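Local coordinates for protein dihydropteridine reductase (Caenorhabditis elegans, PDB 1OOE) that probably catalyses the NADH- or NADPH-dependent reduction of quinonoid dihydrobiopterin to tetrahydrobiopterin, as a homodimer of the short-chain dehydrogenase/reductase family, at residues A[172-180]-A[194-202]; A[125-134]-A[147-157]. One frame throughout, in Å; residues are numbered along the deposited sequence.

Interaction 1: residues A[172-180]-A[194-202]; sequences TIMPVTLDT and SWTPLSFIS
Thr177, Asp179 and Trp195 carry this contact, with the indole taking a methyl group over one face and a carboxylate at its edge. The methyl is CG2 of Thr177, which lies 3.6 Å from the centroid of the five-membered ring of Trp195 and only 14° off its normal, a CH-pi contact. Asp179 reaches the six-membered part of the indole: with CG anti to the backbone N (chi1 -177°), its OD1 comes to 3.5 Å from Trp195 CE3. The carboxylate and ring planes stand 64° apart, so the acid meets the rim without stacking on it. Its other oxygen, OD2, forms a salt bridge with Arg184, while Trp195 also stacks on His192.

The backbones themselves are joined by a single beta bridge, centred on Leu178 and Thr196. Thr196 N donates to Thr177 O (2.9 Å), and Asp179 N returns a bond to Thr196 O (3.0 Å). Beside the bridge a water links Thr177 N (2.9 Å) to Thr196 OG1 (2.7 Å), a hydroxyl that is also hydrogen-bonded to Thr226. Apolar contacts continue into helix 198-210: Leu198 CD2 lies 4.1 Å from Leu178 CB, and in one of its two conformers Ile201 packs on Ile173.

The contact thus ties the chain leaving strand 169-175, beyond the sheet of this Rossmann-type fold, to the lead-in of helix 198-210. Thr180 then N-caps helix 181-186. In short-chain dehydrogenases the region after this strand commonly borders the cofactor and substrate site. Chemically, the two bonds of the bridge fix the register, and the carboxylate, probably drawn electrostatically to the hydrogen-bearing indole rim, is likely to be held by Arg184 at OD2 while OD1 rests against Trp195.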
loop_
_atom_site.group_PDB
_atom_site.type_symbol
_atom_site.label_atom_id
_atom_site.label_comp_id
_atom_site.label_asym_id
_atom_site.label_seq_id
_atom_site.Cartn_x
_atom_site.Cartn_y
_atom_site.Cartn_z
ATOM N N THR A 172 2.926 14.792 5.859
ATOM C CA THR A 172 2.342 13.595 6.463
ATOM C C THR A 172 2.851 13.418 7.896
ATOM O O THR A 172 4.047 13.260 8.120
ATOM C CB THR A 172 2.678 12.360 5.592
ATOM O OG1 THR A 172 2.004 12.481 4.329
ATOM C CG2 THR A 172 2.233 11.071 6.264
ATOM N N ILE A 173 1.935 13.459 8.864
ATOM C CA ILE A 173 2.316 13.343 10.271
ATOM C C ILE A 173 2.364 11.914 10.806
ATOM O O ILE A 173 1.590 11.056 10.389
ATOM C CB ILE A 173 1.375 14.176 11.177
ATOM C CG1 ILE A 173 -0.056 13.636 11.110
ATOM C CG2 ILE A 173 1.394 15.638 10.738
ATOM C CD1 ILE A 173 -1.019 14.333 12.061
ATOM N N MET A 174 3.283 11.676 11.739
ATOM C CA MET A 174 3.448 10.359 12.351
ATOM C C MET A 174 3.670 10.493 13.860
ATOM O O MET A 174 4.790 10.349 14.355
ATOM C CB MET A 174 4.635 9.615 11.718
ATOM C CG MET A 174 4.569 9.488 10.193
ATOM S SD MET A 174 5.893 8.479 9.481
ATOM C CE MET A 174 7.364 9.427 9.981
ATOM N N PRO A 175 2.602 10.796 14.610
ATOM C CA PRO A 175 2.760 10.930 16.061
ATOM C C PRO A 175 2.906 9.563 16.735
ATOM O O PRO A 175 2.213 8.611 16.383
ATOM C CB PRO A 175 1.487 11.656 16.479
ATOM C CG PRO A 175 0.480 11.157 15.492
ATOM C CD PRO A 175 1.240 11.169 14.186
ATOM N N VAL A 176 3.818 9.472 17.697
ATOM C CA VAL A 176 4.045 8.223 18.420
ATOM C C VAL A 176 2.911 7.958 19.411
ATOM O O VAL A 176 2.382 6.846 19.478
ATOM C CB VAL A 176 5.402 8.267 19.166
ATOM C CG1 VAL A 176 5.562 7.037 20.051
ATOM C CG2 VAL A 176 6.539 8.339 18.151
ATOM N N THR A 177 2.534 8.983 20.172
ATOM C CA THR A 177 1.455 8.866 21.149
ATOM C C THR A 177 0.657 10.164 21.265
ATOM O O THR A 177 1.214 11.214 21.563
ATOM C CB THR A 177 1.996 8.529 22.556
ATOM O OG1 THR A 177 2.651 7.252 22.533
ATOM C CG2 THR A 177 0.861 8.497 23.563
ATOM N N LEU A 178 -0.648 10.081 21.036
ATOM C CA LEU A 178 -1.513 11.254 21.147
ATOM C C LEU A 178 -2.324 11.132 22.427
ATOM O O LEU A 178 -2.659 10.027 22.850
ATOM C CB LEU A 178 -2.478 11.333 19.962
ATOM C CG LEU A 178 -1.926 11.634 18.572
ATOM C CD1 LEU A 178 -3.069 11.605 17.570
ATOM C CD2 LEU A 178 -1.245 12.993 18.570
ATOM N N ASP A 179 -2.636 12.268 23.043
ATOM C CA ASP A 179 -3.435 12.266 24.260
ATOM C C ASP A 179 -4.896 12.223 23.831
ATOM O O ASP A 179 -5.431 13.212 23.334
ATOM C CB ASP A 179 -3.161 13.533 25.076
ATOM C CG ASP A 179 -3.919 13.557 26.394
ATOM O OD1 ASP A 179 -4.627 12.576 26.696
ATOM O OD2 ASP A 179 -3.802 14.558 27.130
ATOM N N THR A 180 -5.532 11.071 24.005
ATOM C CA THR A 180 -6.930 10.899 23.626
ATOM C C THR A 180 -7.707 10.265 24.768
ATOM O O THR A 180 -7.119 9.671 25.669
ATOM C CB THR A 180 -7.073 9.963 22.406
ATOM O OG1 THR A 180 -6.652 8.642 22.769
ATOM C CG2 THR A 180 -6.221 10.454 21.245
ATOM N N SER A 194 5.116 12.138 28.050
ATOM C CA SER A 194 5.557 11.675 26.741
ATOM C C SER A 194 4.384 11.605 25.764
ATOM O O SER A 194 4.502 11.033 24.683
ATOM C CB SER A 194 6.217 10.300 26.857
ATOM O OG SER A 194 5.314 9.348 27.390
ATOM N N TRP A 195 3.257 12.189 26.155
ATOM C CA TRP A 195 2.060 12.207 25.320
ATOM C C TRP A 195 1.922 13.543 24.591
ATOM O O TRP A 195 2.022 14.601 25.207
ATOM C CB TRP A 195 0.823 11.971 26.189
ATOM C CG TRP A 195 0.650 10.549 26.635
ATOM C CD1 TRP A 195 1.626 9.599 26.763
ATOM C CD2 TRP A 195 -0.579 9.914 27.001
ATOM N NE1 TRP A 195 1.075 8.409 27.178
ATOM C CE2 TRP A 195 -0.275 8.575 27.334
ATOM C CE3 TRP A 195 -1.911 10.346 27.079
ATOM C CZ2 TRP A 195 -1.255 7.662 27.738
ATOM C CZ3 TRP A 195 -2.884 9.441 27.480
ATOM C CH2 TRP A 195 -2.550 8.113 27.804
ATOM N N THR A 196 1.686 13.494 23.281
ATOM C CA THR A 196 1.535 14.717 22.498
ATOM C C THR A 196 0.114 15.273 22.603
ATOM O O THR A 196 -0.861 14.562 22.353
ATOM C CB THR A 196 1.842 14.472 20.992
ATOM O OG1 THR A 196 3.160 13.935 20.844
ATOM C CG2 THR A 196 1.756 15.782 20.208
ATOM N N PRO A 197 -0.022 16.551 22.996
ATOM C CA PRO A 197 -1.342 17.176 23.118
ATOM C C PRO A 197 -1.907 17.376 21.718
ATOM O O PRO A 197 -1.157 17.670 20.783
ATOM C CB PRO A 197 -1.035 18.513 23.792
ATOM C CG PRO A 197 0.225 18.247 24.540
ATOM C CD PRO A 197 1.016 17.421 23.566
ATOM N N LEU A 198 -3.216 17.224 21.564
ATOM C CA LEU A 198 -3.828 17.402 20.254
ATOM C C LEU A 198 -3.621 18.830 19.754
ATOM O O LEU A 198 -3.481 19.061 18.551
ATOM C CB LEU A 198 -5.324 17.071 20.311
ATOM C CG LEU A 198 -5.698 15.663 20.804
ATOM C CD1 LEU A 198 -7.203 15.468 20.697
ATOM C CD2 LEU A 198 -4.968 14.608 19.980
ATOM N N SER A 199 -3.584 19.786 20.680
ATOM C CA SER A 199 -3.395 21.191 20.329
ATOM C C SER A 199 -2.065 21.452 19.624
ATOM O O SER A 199 -1.945 22.398 18.849
ATOM C CB SER A 199 -3.492 22.075 21.580
ATOM O OG SER A 199 -2.451 21.797 22.500
ATOM N N PHE A 200 -1.064 20.618 19.892
ATOM C CA PHE A 200 0.237 20.781 19.256
ATOM C C PHE A 200 0.053 20.622 17.752
ATOM O O PHE A 200 0.644 21.359 16.961
ATOM C CB PHE A 200 1.216 19.721 19.758
ATOM C CG PHE A 200 2.621 19.890 19.239
ATOM C CD1 PHE A 200 3.435 20.917 19.711
ATOM C CD2 PHE A 200 3.135 19.015 18.287
ATOM C CE1 PHE A 200 4.745 21.065 19.246
ATOM C CE2 PHE A 200 4.444 19.152 17.812
ATOM C CZ PHE A 200 5.250 20.182 18.295
ATOM N N ILE A 201 -0.775 19.650 17.372
ATOM C CA ILE A 201 -1.057 19.371 15.970
ATOM C C ILE A 201 -1.920 20.466 15.340
ATOM O O ILE A 201 -1.594 20.980 14.266
ATOM C CB ILE A 201 -1.777 18.003 15.810
ATOM C CG1 ILE A 201 -0.910 16.889 16.408
ATOM C CG2 ILE A 201 -2.065 17.731 14.340
ATOM C CD1 ILE A 201 0.432 16.724 15.739
ATOM N N SER A 202 -3.014 20.828 16.005
ATOM C CA SER A 202 -3.908 21.859 15.483
ATOM C C SER A 202 -3.152 23.164 15.275
ATOM O O SER A 202 -3.327 23.838 14.259
ATOM C CB SER A 202 -5.083 22.090 16.439
ATOM O OG SER A 202 -5.844 20.906 16.604
HETATM O O HOH W 1 4.089 11.461 20.245
#

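Interaction 2: residues A[125-134]-A[147-157]; sequences LQLTGAAAAM and KAAVHHLTSSL
Strand 125-128 runs nearly antiparallel to helix 147-157, their axes 9.3 Å apart at 160°, which sets Leu125 and Leu127 against the helix face bearing Leu153, Thr154 and Leu157. The side chains of Leu125 and Leu157 cross at about a right angle, with Leu125 CD2 3.9 Å from Leu157 CD1, while those of Leu127 and Thr154 pass in opposite directions.

Beyond the strand the contact turns polar. Lys147, bent at chi2 (-68°) and extended thereafter, lays its chain along Gly129, and its NZ donates hydrogen bonds to Thr128 O (3.1 Å) and Gly129 O (3.2 Å), standing above both carbonyl planes; a water bridges NZ and Thr128 O. The pair of elements is the first half of a beta-alpha-beta crossover completed by strand 169-175, and Lys147 fits the lysine of the Tyr-x-x-x-Lys motif that marks short-chain dehydrogenases. With an alanine in its place, the Thr128 and Gly129 carbonyls would probably lose the NZ they share as donor, and a gap would open beside Ala130.

Here packing is tight: Lys147 CG lies 3.4 Å from Ala130 CB. Next to it His151 presents the edge of its imidazole, NE2 accepting from Ala130 N (3.0 Å, 155°) nearly in the ring plane. Gly129, without a side chain, lets its CA approach NE2 to 3.4 Å, while Met134 SD meets the same ring obliquely.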
loop_
_atom_site.group_PDB
_atom_site.type_symbol
_atom_site.label_atom_id
_atom_site.label_comp_id
_atom_site.label_asym_id
_atom_site.label_seq_id
_atom_site.Cartn_x
_atom_site.Cartn_y
_atom_site.Cartn_z
ATOM N N LEU A 125 -1.941 20.219 1.985
ATOM C CA LEU A 125 -2.636 18.938 2.071
ATOM C C LEU A 125 -1.877 18.179 3.157
ATOM O O LEU A 125 -0.655 18.034 3.076
ATOM C CB LEU A 125 -2.562 18.142 0.762
ATOM C CG LEU A 125 -2.942 16.654 0.898
ATOM C CD1 LEU A 125 -4.424 16.517 1.244
ATOM C CD2 LEU A 125 -2.631 15.917 -0.401
ATOM N N GLN A 126 -2.586 17.730 4.185
ATOM C CA GLN A 126 -1.949 16.971 5.258
ATOM C C GLN A 126 -2.565 15.583 5.327
ATOM O O GLN A 126 -3.786 15.428 5.276
ATOM C CB GLN A 126 -2.110 17.699 6.597
ATOM C CG GLN A 126 -1.731 16.871 7.823
ATOM C CD GLN A 126 -2.929 16.171 8.432
ATOM O OE1 GLN A 126 -3.985 16.782 8.609
ATOM N NE2 GLN A 126 -2.775 14.887 8.767
ATOM N N LEU A 127 -1.704 14.575 5.414
ATOM C CA LEU A 127 -2.141 13.188 5.495
ATOM C C LEU A 127 -1.594 12.590 6.783
ATOM O O LEU A 127 -0.710 13.162 7.425
ATOM C CB LEU A 127 -1.619 12.381 4.301
ATOM C CG LEU A 127 -1.980 12.871 2.895
ATOM C CD1 LEU A 127 -1.317 11.967 1.868
ATOM C CD2 LEU A 127 -3.498 12.884 2.709
ATOM N N THR A 128 -2.113 11.429 7.152
ATOM C CA THR A 128 -1.659 10.776 8.368
ATOM C C THR A 128 -0.994 9.449 8.045
ATOM O O THR A 128 -1.621 8.556 7.481
ATOM C CB THR A 128 -2.833 10.551 9.331
ATOM O OG1 THR A 128 -3.440 11.813 9.643
ATOM C CG2 THR A 128 -2.343 9.909 10.625
ATOM N N GLY A 129 0.283 9.335 8.396
ATOM C CA GLY A 129 1.021 8.111 8.140
ATOM C C GLY A 129 1.085 7.265 9.398
ATOM O O GLY A 129 0.117 7.205 10.149
ATOM N N ALA A 130 2.224 6.616 9.627
ATOM C CA ALA A 130 2.400 5.789 10.819
ATOM C C ALA A 130 3.882 5.544 11.096
ATOM O O ALA A 130 4.589 4.954 10.280
ATOM C CB ALA A 130 1.672 4.460 10.641
ATOM N N ALA A 131 4.352 5.993 12.257
ATOM C CA ALA A 131 5.753 5.813 12.616
ATOM C C ALA A 131 6.174 4.341 12.536
ATOM O O ALA A 131 7.283 4.029 12.114
ATOM C CB ALA A 131 6.008 6.365 14.032
ATOM N N ALA A 132 5.280 3.438 12.928
ATOM C CA ALA A 132 5.595 2.013 12.899
ATOM C C ALA A 132 5.861 1.477 11.495
ATOM O O ALA A 132 6.600 0.510 11.329
ATOM C CB ALA A 132 4.469 1.213 13.552
ATOM N N ALA A 133 5.266 2.107 10.485
ATOM C CA ALA A 133 5.441 1.654 9.107
ATOM C C ALA A 133 6.806 1.984 8.506
ATOM O O ALA A 133 7.093 1.602 7.370
ATOM C CB ALA A 133 4.328 2.224 8.224
ATOM N N MET A 134 7.644 2.693 9.260
ATOM C CA MET A 134 8.980 3.036 8.779
ATOM C C MET A 134 9.898 1.817 8.874
ATOM O O MET A 134 11.061 1.865 8.461
ATOM C CB MET A 134 9.568 4.182 9.600
ATOM C CG MET A 134 8.779 5.482 9.533
ATOM S SD MET A 134 8.607 6.133 7.855
ATOM C CE MET A 134 10.307 6.508 7.449
ATOM N N LYS A 147 -0.357 1.707 5.612
ATOM C CA LYS A 147 0.333 2.951 5.913
ATOM C C LYS A 147 1.559 3.174 5.025
ATOM O O LYS A 147 1.887 4.315 4.704
ATOM C CB LYS A 147 0.708 2.999 7.400
ATOM C CG LYS A 147 -0.499 3.164 8.325
ATOM C CD LYS A 147 -1.136 4.549 8.175
ATOM C CE LYS A 147 -2.205 4.790 9.232
ATOM N NZ LYS A 147 -2.735 6.190 9.177
ATOM N N ALA A 148 2.233 2.102 4.615
ATOM C CA ALA A 148 3.394 2.253 3.737
ATOM C C ALA A 148 2.911 2.820 2.404
ATOM O O ALA A 148 3.614 3.606 1.769
ATOM C CB ALA A 148 4.092 0.904 3.513
ATOM N N ALA A 149 1.712 2.422 1.984
ATOM C CA ALA A 149 1.161 2.928 0.732
ATOM C C ALA A 149 0.909 4.428 0.877
ATOM O O ALA A 149 1.165 5.191 -0.055
ATOM C CB ALA A 149 -0.139 2.202 0.378
ATOM N N VAL A 150 0.419 4.851 2.043
ATOM C CA VAL A 150 0.161 6.274 2.274
ATOM C C VAL A 150 1.485 7.041 2.244
ATOM O O VAL A 150 1.555 8.150 1.717
ATOM C CB VAL A 150 -0.563 6.519 3.630
ATOM C CG1 VAL A 150 -0.669 8.026 3.910
ATOM C CG2 VAL A 150 -1.959 5.912 3.586
ATOM N N HIS A 151 2.537 6.452 2.804
ATOM C CA HIS A 151 3.842 7.107 2.790
ATOM C C HIS A 151 4.323 7.259 1.341
ATOM O O HIS A 151 4.881 8.294 0.976
ATOM C CB HIS A 151 4.868 6.303 3.595
ATOM C CG HIS A 151 4.621 6.306 5.074
ATOM N ND1 HIS A 151 5.491 5.723 5.973
ATOM C CD2 HIS A 151 3.604 6.813 5.809
ATOM C CE1 HIS A 151 5.020 5.873 7.198
ATOM N NE2 HIS A 151 3.875 6.532 7.128
ATOM N N HIS A 152 4.103 6.243 0.511
ATOM C CA HIS A 152 4.538 6.336 -0.879
ATOM C C HIS A 152 3.710 7.375 -1.633
ATOM O O HIS A 152 4.246 8.146 -2.436
ATOM C CB HIS A 152 4.447 4.983 -1.594
ATOM C CG HIS A 152 5.099 4.991 -2.940
ATOM N ND1 HIS A 152 4.430 5.356 -4.090
ATOM C CD2 HIS A 152 6.392 4.809 -3.298
ATOM C CE1 HIS A 152 5.286 5.406 -5.096
ATOM N NE2 HIS A 152 6.484 5.081 -4.642
ATOM N N LEU A 153 2.408 7.393 -1.356
ATOM C CA LEU A 153 1.492 8.343 -1.982
ATOM C C LEU A 153 2.001 9.750 -1.710
ATOM O O LEU A 153 1.979 10.621 -2.582
ATOM C CB LEU A 153 0.087 8.175 -1.394
ATOM C CG LEU A 153 -0.949 9.270 -1.687
ATOM C CD1 LEU A 153 -1.192 9.383 -3.179
ATOM C CD2 LEU A 153 -2.240 8.944 -0.971
ATOM N N THR A 154 2.461 9.963 -0.483
ATOM C CA THR A 154 2.996 11.255 -0.085
ATOM C C THR A 154 4.159 11.670 -0.983
ATOM O O THR A 154 4.223 12.818 -1.443
ATOM C CB THR A 154 3.460 11.206 1.383
ATOM O OG1 THR A 154 2.325 10.949 2.218
ATOM C CG2 THR A 154 4.099 12.528 1.796
ATOM N N SER A 155 5.072 10.739 -1.255
ATOM C CA SER A 155 6.222 11.062 -2.092
ATOM C C SER A 155 5.813 11.357 -3.530
ATOM O O SER A 155 6.377 12.248 -4.159
ATOM C CB SER A 155 7.272 9.939 -2.059
ATOM O OG SER A 155 6.870 8.788 -2.785
ATOM N N SER A 156 4.829 10.626 -4.047
ATOM C CA SER A 156 4.369 10.857 -5.416
ATOM C C SER A 156 3.669 12.211 -5.560
ATOM O O SER A 156 3.858 12.908 -6.553
ATOM C CB SER A 156 3.422 9.740 -5.860
ATOM O OG SER A 156 4.113 8.507 -5.977
ATOM N N LEU A 157 2.864 12.581 -4.571
ATOM C CA LEU A 157 2.147 13.856 -4.613
ATOM C C LEU A 157 3.072 15.072 -4.532
ATOM O O LEU A 157 2.795 16.114 -5.138
ATOM C CB LEU A 157 1.119 13.921 -3.478
ATOM C CG LEU A 157 -0.028 12.909 -3.536
ATOM C CD1 LEU A 157 -0.822 12.970 -2.246
ATOM C CD2 LEU A 157 -0.927 13.201 -4.733
HETATM O O HOH W 2 -3.850 7.171 6.744
#

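Overall arrangement
Interaction 2 closes before interaction 1 opens along the chain, and helix 141-158 is followed by strand 169-175. The centres of the two contacts are about 16 Å apart, and both reach one sheet, where strands 123-128 and 169-175 are parallel neighbours. The contacts touch: Ile173 O probably accepts a hydrogen bond from Gly129 N (2.9 Å), Thr172 OG1 lies 2.6 Å from Thr154 OG1, and Met174 SD packs on His151. Interaction 2 holds helix 141-158, which also meets the second subunit, to strand 123-128 and the loop after it; interaction 1, touched by no other chain of the assembly, holds the chain after strand 169-175 to the approach of helix 198-210.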